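Local atomic coordinates of L-tyrosine isonitrile synthase (Pseudomonas aeruginosa, PDB entry 3E59), a protein that converts the amino group of L-tyrosine into an isonitrile, with C2 of ribulose 5-phosphate as the carbon source, on the way to paerucumarin. Residues 61-66 with 111-116; 117-122 with 235-240. All blocks are in the same frame, centred on the assembly; numbering follows the deposited sequence.

Contact 1: 61-66 with 111-116; sequences EFVLPA and TVCSDG
Phe-62 to Leu-64 and Thr-111 to Cys-113 run side by side as parallel strand ends, laced by three backbone hydrogen bonds: Thr-111 N to Phe-62 O (2.8 Å), Leu-64 N to Thr-111 O (2.9 Å) and Cys-113 N to Leu-64 O (2.7 Å). Thr-111 thus gives its N-H and its C=O to residues on either side of Val-63, the usual parallel ladder. Beyond the last bond the two segments stay close through CA-H...O contacts, Pro-65 CA to Cys-113 O at 3.2 Å and Ser-114 CA to Ala-66 O, also 3.2 Å.

Val-63 and Thr-111 share one face of the sheet, and Val-63 also makes the clearest side-chain touch, with Cys-113. The thiol lies beside its own backbone N (chi1 -63°), and this brings SG to 3.7 Å from Val-63 CG1. On the opposite face, which carries Leu-64 and Val-112, Val-112 CG1 approaches Ala-66 O at 3.8 Å. Asp-115 turns toward segment 61-66, its OD1 packing 3.8 Å from Ala-66 C.

These are the carboxyl ends of the middle strand of the five-stranded parallel sheet and its inner neighbour; a phosphate ion, probably from the crystallisation liquor, lies near Pro-65. Strand 252-255 flanks 61-66, and strand 149-151 follows beyond 111-116. Helix 219-247 packs on Val-63 and Cys-113 through Leu-244, while Phe-62 and Leu-64 rest on Leu-254 of strand 252-255.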
loop_
_atom_site.group_PDB
_atom_site.type_symbol
_atom_site.label_atom_id
_atom_site.label_comp_id
_atom_site.label_asym_id
_atom_site.label_seq_id
_atom_site.Cartn_x
_atom_site.Cartn_y
_atom_site.Cartn_z
ATOM N N GLU A 61 -8.111 15.489 -3.049
ATOM C CA GLU A 61 -7.145 14.838 -2.158
ATOM C C GLU A 61 -7.384 13.330 -2.096
ATOM O O GLU A 61 -8.535 12.865 -1.931
ATOM C CB GLU A 61 -7.214 15.426 -0.735
ATOM C CG GLU A 61 -6.907 16.925 -0.631
ATOM C CD GLU A 61 -7.254 17.518 0.750
ATOM O OE1 GLU A 61 -6.934 16.893 1.788
ATOM O OE2 GLU A 61 -7.847 18.622 0.795
ATOM N N PHE A 62 -6.283 12.591 -2.246
ATOM C CA PHE A 62 -6.202 11.151 -2.021
ATOM C C PHE A 62 -5.225 10.874 -0.875
ATOM O O PHE A 62 -4.160 11.489 -0.790
ATOM C CB PHE A 62 -5.738 10.394 -3.295
ATOM C CG PHE A 62 -6.643 10.589 -4.480
ATOM C CD1 PHE A 62 -6.433 11.645 -5.370
ATOM C CD2 PHE A 62 -7.713 9.724 -4.709
ATOM C CE1 PHE A 62 -7.283 11.851 -6.466
ATOM C CE2 PHE A 62 -8.563 9.914 -5.788
ATOM C CZ PHE A 62 -8.357 10.987 -6.668
ATOM N N VAL A 63 -5.608 9.942 -0.004
ATOM C CA VAL A 63 -4.745 9.417 1.048
ATOM C C VAL A 63 -4.446 7.961 0.725
ATOM O O VAL A 63 -5.357 7.200 0.397
ATOM C CB VAL A 63 -5.413 9.570 2.429
ATOM C CG1 VAL A 63 -4.823 8.600 3.454
ATOM C CG2 VAL A 63 -5.276 11.022 2.897
ATOM N N LEU A 64 -3.170 7.589 0.806
ATOM C CA LEU A 64 -2.726 6.226 0.513
ATOM C C LEU A 64 -1.752 5.681 1.570
ATOM O O LEU A 64 -0.572 6.051 1.566
ATOM C CB LEU A 64 -2.046 6.200 -0.870
ATOM C CG LEU A 64 -1.397 4.878 -1.335
ATOM C CD1 LEU A 64 -2.364 3.698 -1.230
ATOM C CD2 LEU A 64 -0.828 4.998 -2.749
ATOM N N PRO A 65 -2.233 4.800 2.476
ATOM C CA PRO A 65 -1.314 4.128 3.388
ATOM C C PRO A 65 -0.537 3.052 2.630
ATOM O O PRO A 65 -1.137 2.073 2.135
ATOM C CB PRO A 65 -2.255 3.491 4.433
ATOM C CG PRO A 65 -3.591 4.109 4.195
ATOM C CD PRO A 65 -3.622 4.387 2.735
ATOM N N ALA A 66 0.778 3.239 2.521
ATOM C CA ALA A 66 1.619 2.399 1.659
ATOM C C ALA A 66 3.102 2.756 1.804
ATOM O O ALA A 66 3.454 3.707 2.500
ATOM C CB ALA A 66 1.199 2.552 0.196
ATOM N N THR A 111 -1.367 11.855 -1.146
ATOM C CA THR A 111 -0.451 11.823 -0.021
ATOM C C THR A 111 -0.191 10.372 0.358
ATOM O O THR A 111 -1.105 9.646 0.770
ATOM C CB THR A 111 -0.986 12.615 1.187
ATOM O OG1 THR A 111 -1.265 13.958 0.778
ATOM C CG2 THR A 111 0.049 12.644 2.309
ATOM N N VAL A 112 1.059 9.952 0.190
ATOM C CA VAL A 112 1.497 8.642 0.624
ATOM C C VAL A 112 1.663 8.689 2.134
ATOM O O VAL A 112 2.519 9.408 2.649
ATOM C CB VAL A 112 2.820 8.216 -0.078
ATOM C CG1 VAL A 112 3.425 6.971 0.589
ATOM C CG2 VAL A 112 2.577 7.957 -1.559
ATOM N N CYS A 113 0.814 7.944 2.842
ATOM C CA CYS A 113 0.844 7.926 4.296
ATOM C C CYS A 113 1.573 6.666 4.766
ATOM O O CYS A 113 0.965 5.658 5.105
ATOM C CB CYS A 113 -0.573 8.042 4.863
ATOM S SG CYS A 113 -1.385 9.637 4.441
ATOM N N SER A 114 2.893 6.745 4.772
ATOM C CA SER A 114 3.721 5.601 5.089
ATOM C C SER A 114 3.346 4.989 6.430
ATOM O O SER A 114 3.226 5.693 7.437
ATOM C CB SER A 114 5.192 5.995 5.094
ATOM O OG SER A 114 5.964 4.910 5.581
ATOM N N ASP A 115 3.162 3.674 6.423
ATOM C CA ASP A 115 2.870 2.925 7.641
ATOM C C ASP A 115 4.100 2.187 8.180
ATOM O O ASP A 115 3.979 1.276 9.001
ATOM C CB ASP A 115 1.679 1.972 7.430
ATOM C CG ASP A 115 1.780 1.131 6.148
ATOM O OD1 ASP A 115 2.665 1.335 5.284
ATOM O OD2 ASP A 115 0.924 0.239 6.006
ATOM N N GLY A 116 5.285 2.600 7.729
ATOM C CA GLY A 116 6.531 1.936 8.118
ATOM C C GLY A 116 6.742 2.021 9.606
ATOM O O GLY A 116 7.112 1.047 10.243
#

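Contact 2: 117-122 with 235-240; sequences RVFGDL and QRSWAW
Val-118 lays CG1 over one face of the Trp-240 indole, a CH-pi contact 3.9 Å from the centroid of the five-membered ring and 21° off its normal. The guanidinium of Arg-236 has Leu-122 CD1 over one face, centred above the plane, and Val-118 O at its edge. On one face of the Phe-119 ring sits Val-118 CG2, 3.5 Å above the plane and offset toward the rim; at its edge, near the plane, Ser-237 OG comes to 3.4 Å from CE2. This is helix-to-turn packing: the long helix 219-247 lies against the short, weakly bonded helical turn 116-119 and the residues that follow, where Gly-120 leaves helical geometry with a positive phi.

Val-118 works with both methyls, for CG2 also reaches Arg-236 CB at 3.9 Å. Trp-240 swings its indole to this side with CG anti to its backbone N (chi1 -175°). Ser-237 OG is hydrogen-bonded to Val-233 O one turn back in its own helix, and a phosphate ion, probably from the crystallisation liquor, lies near it. Leu-174 and Ile-175 of helix 167-178 pack against Val-118 and Arg-236, joining a third helix to the pair.

Arg-236 bends at chi2 (-59°), folding its chain across the end of the short helix. There NH1 donates to Val-118 O at 3.2 Å, the oxygen almost exactly in the guanidinium plane and the nitrogen in the carbonyl plane.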
loop_
_atom_site.group_PDB
_atom_site.type_symbol
_atom_site.label_atom_id
_atom_site.label_comp_id
_atom_site.label_asym_id
_atom_site.label_seq_id
_atom_site.Cartn_x
_atom_site.Cartn_y
_atom_site.Cartn_z
ATOM N N ARG A 117 6.474 3.200 10.155
ATOM C CA ARG A 117 6.667 3.450 11.564
ATOM C C ARG A 117 5.600 2.805 12.446
ATOM O O ARG A 117 5.870 2.554 13.610
ATOM C CB ARG A 117 6.744 4.959 11.832
ATOM C CG ARG A 117 7.348 5.339 13.195
ATOM C CD ARG A 117 8.856 5.124 13.226
ATOM N NE ARG A 117 9.564 6.102 12.403
ATOM C CZ ARG A 117 10.821 5.972 11.994
ATOM N NH1 ARG A 117 11.525 4.896 12.319
ATOM N NH2 ARG A 117 11.372 6.921 11.245
ATOM N N VAL A 118 4.412 2.528 11.902
ATOM C CA VAL A 118 3.274 2.071 12.730
ATOM C C VAL A 118 3.435 0.657 13.324
ATOM O O VAL A 118 2.899 0.373 14.406
ATOM C CB VAL A 118 1.855 2.237 12.030
ATOM C CG1 VAL A 118 1.746 3.555 11.267
ATOM C CG2 VAL A 118 1.514 1.071 11.138
ATOM N N PHE A 119 4.188 -0.206 12.637
ATOM C CA PHE A 119 4.276 -1.635 13.001
ATOM C C PHE A 119 5.240 -1.965 14.150
ATOM O O PHE A 119 4.898 -2.716 15.082
ATOM C CB PHE A 119 4.592 -2.485 11.771
ATOM C CG PHE A 119 3.624 -2.269 10.629
ATOM C CD1 PHE A 119 4.084 -1.901 9.367
ATOM C CD2 PHE A 119 2.250 -2.426 10.821
ATOM C CE1 PHE A 119 3.197 -1.698 8.309
ATOM C CE2 PHE A 119 1.354 -2.214 9.763
ATOM C CZ PHE A 119 1.828 -1.848 8.512
ATOM N N GLY A 120 6.440 -1.398 14.077
ATOM C CA GLY A 120 7.471 -1.666 15.066
ATOM C C GLY A 120 7.997 -3.071 14.916
ATOM O O GLY A 120 8.361 -3.492 13.810
ATOM N N ASP A 121 8.004 -3.795 16.033
ATOM C CA ASP A 121 8.540 -5.154 16.099
ATOM C C ASP A 121 7.628 -6.199 15.467
ATOM O O ASP A 121 7.971 -7.388 15.455
ATOM C CB ASP A 121 8.885 -5.540 17.555
ATOM C CG ASP A 121 7.647 -5.634 18.466
ATOM O OD1 ASP A 121 6.743 -6.461 18.193
ATOM O OD2 ASP A 121 7.593 -4.895 19.480
ATOM N N LEU A 122 6.470 -5.770 14.957
ATOM C CA LEU A 122 5.498 -6.715 14.410
ATOM C C LEU A 122 5.929 -7.283 13.060
ATOM O O LEU A 122 5.728 -8.471 12.804
ATOM C CB LEU A 122 4.076 -6.125 14.351
ATOM C CG LEU A 122 3.226 -6.196 15.628
ATOM C CD1 LEU A 122 2.040 -5.256 15.519
ATOM C CD2 LEU A 122 2.749 -7.640 15.971
ATOM N N GLN A 235 -4.333 -4.501 13.364
ATOM C CA GLN A 235 -4.649 -3.538 14.434
ATOM C C GLN A 235 -3.944 -2.204 14.177
ATOM O O GLN A 235 -4.578 -1.155 14.215
ATOM C CB GLN A 235 -4.256 -4.077 15.822
ATOM C CG GLN A 235 -4.604 -3.137 16.978
ATOM C CD GLN A 235 -3.837 -3.459 18.240
ATOM O OE1 GLN A 235 -2.625 -3.684 18.204
ATOM N NE2 GLN A 235 -4.538 -3.475 19.375
ATOM N N ARG A 236 -2.640 -2.256 13.910
ATOM C CA ARG A 236 -1.861 -1.057 13.581
ATOM C C ARG A 236 -2.311 -0.365 12.298
ATOM O O ARG A 236 -2.451 0.865 12.274
ATOM C CB ARG A 236 -0.361 -1.364 13.493
ATOM C CG ARG A 236 0.250 -1.939 14.757
ATOM C CD ARG A 236 0.089 -1.026 15.971
ATOM N NE ARG A 236 0.413 -1.766 17.186
ATOM C CZ ARG A 236 1.646 -1.964 17.642
ATOM N NH1 ARG A 236 2.700 -1.458 17.003
ATOM N NH2 ARG A 236 1.818 -2.675 18.747
ATOM N N SER A 237 -2.524 -1.139 11.234
ATOM C CA SER A 237 -2.986 -0.574 9.957
ATOM C C SER A 237 -4.322 0.111 10.116
ATOM O O SER A 237 -4.537 1.185 9.555
ATOM C CB SER A 237 -3.113 -1.649 8.873
ATOM O OG SER A 237 -1.889 -2.336 8.707
ATOM N N TRP A 238 -5.231 -0.516 10.870
ATOM C CA TRP A 238 -6.543 0.076 11.098
ATOM C C TRP A 238 -6.479 1.305 12.012
ATOM O O TRP A 238 -7.185 2.286 11.774
ATOM C CB TRP A 238 -7.555 -0.947 11.621
ATOM C CG TRP A 238 -8.021 -1.995 10.613
ATOM C CD1 TRP A 238 -7.708 -2.078 9.266
ATOM C CD2 TRP A 238 -8.913 -3.087 10.880
ATOM N NE1 TRP A 238 -8.339 -3.163 8.700
ATOM C CE2 TRP A 238 -9.091 -3.795 9.662
ATOM C CE3 TRP A 238 -9.587 -3.538 12.032
ATOM C CZ2 TRP A 238 -9.914 -4.941 9.570
ATOM C CZ3 TRP A 238 -10.404 -4.684 11.935
ATOM C CH2 TRP A 238 -10.553 -5.366 10.709
ATOM N N ALA A 239 -5.664 1.242 13.068
ATOM C CA ALA A 239 -5.395 2.421 13.915
ATOM C C ALA A 239 -4.850 3.590 13.076
ATOM O O ALA A 239 -5.354 4.705 13.165
ATOM C CB ALA A 239 -4.415 2.070 15.046
ATOM N N TRP A 240 -3.826 3.323 12.261
ATOM C CA TRP A 240 -3.260 4.333 11.344
ATOM C C TRP A 240 -4.335 4.910 10.422
ATOM O O TRP A 240 -4.426 6.126 10.246
ATOM C CB TRP A 240 -2.121 3.709 10.520
ATOM C CG TRP A 240 -1.320 4.630 9.581
ATOM C CD1 TRP A 240 -0.947 4.344 8.290
ATOM C CD2 TRP A 240 -0.773 5.935 9.868
ATOM N NE1 TRP A 240 -0.205 5.381 7.758
ATOM C CE2 TRP A 240 -0.081 6.368 8.701
ATOM C CE3 TRP A 240 -0.789 6.772 10.990
ATOM C CZ2 TRP A 240 0.578 7.607 8.627
ATOM C CZ3 TRP A 240 -0.138 8.024 10.905
ATOM C CH2 TRP A 240 0.536 8.418 9.732
#

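In the fold
From the N terminus the chain runs through strand 60-64, then by way of helix 84-103 to strand 108-112, where contact 1 closes a loop of 44 residues as a beta-alpha-beta crossover. Without a break, 111-116 passes into 117-122, the first half of contact 2, whose partner arrives 112 mostly helical residues later in helix 219-247. The two loops therefore follow in series, neither enclosing nor crossing the other. Contact 1 pairs two neighbouring strands of the sheet; contact 2 fixes the segment leaving it to the long helix. Trp-240 joins them, its NE1 probably hydrogen-bonded to Cys-113 O at 2.9 Å and its CD1 packed 3.6 Å from Asp-115 CB.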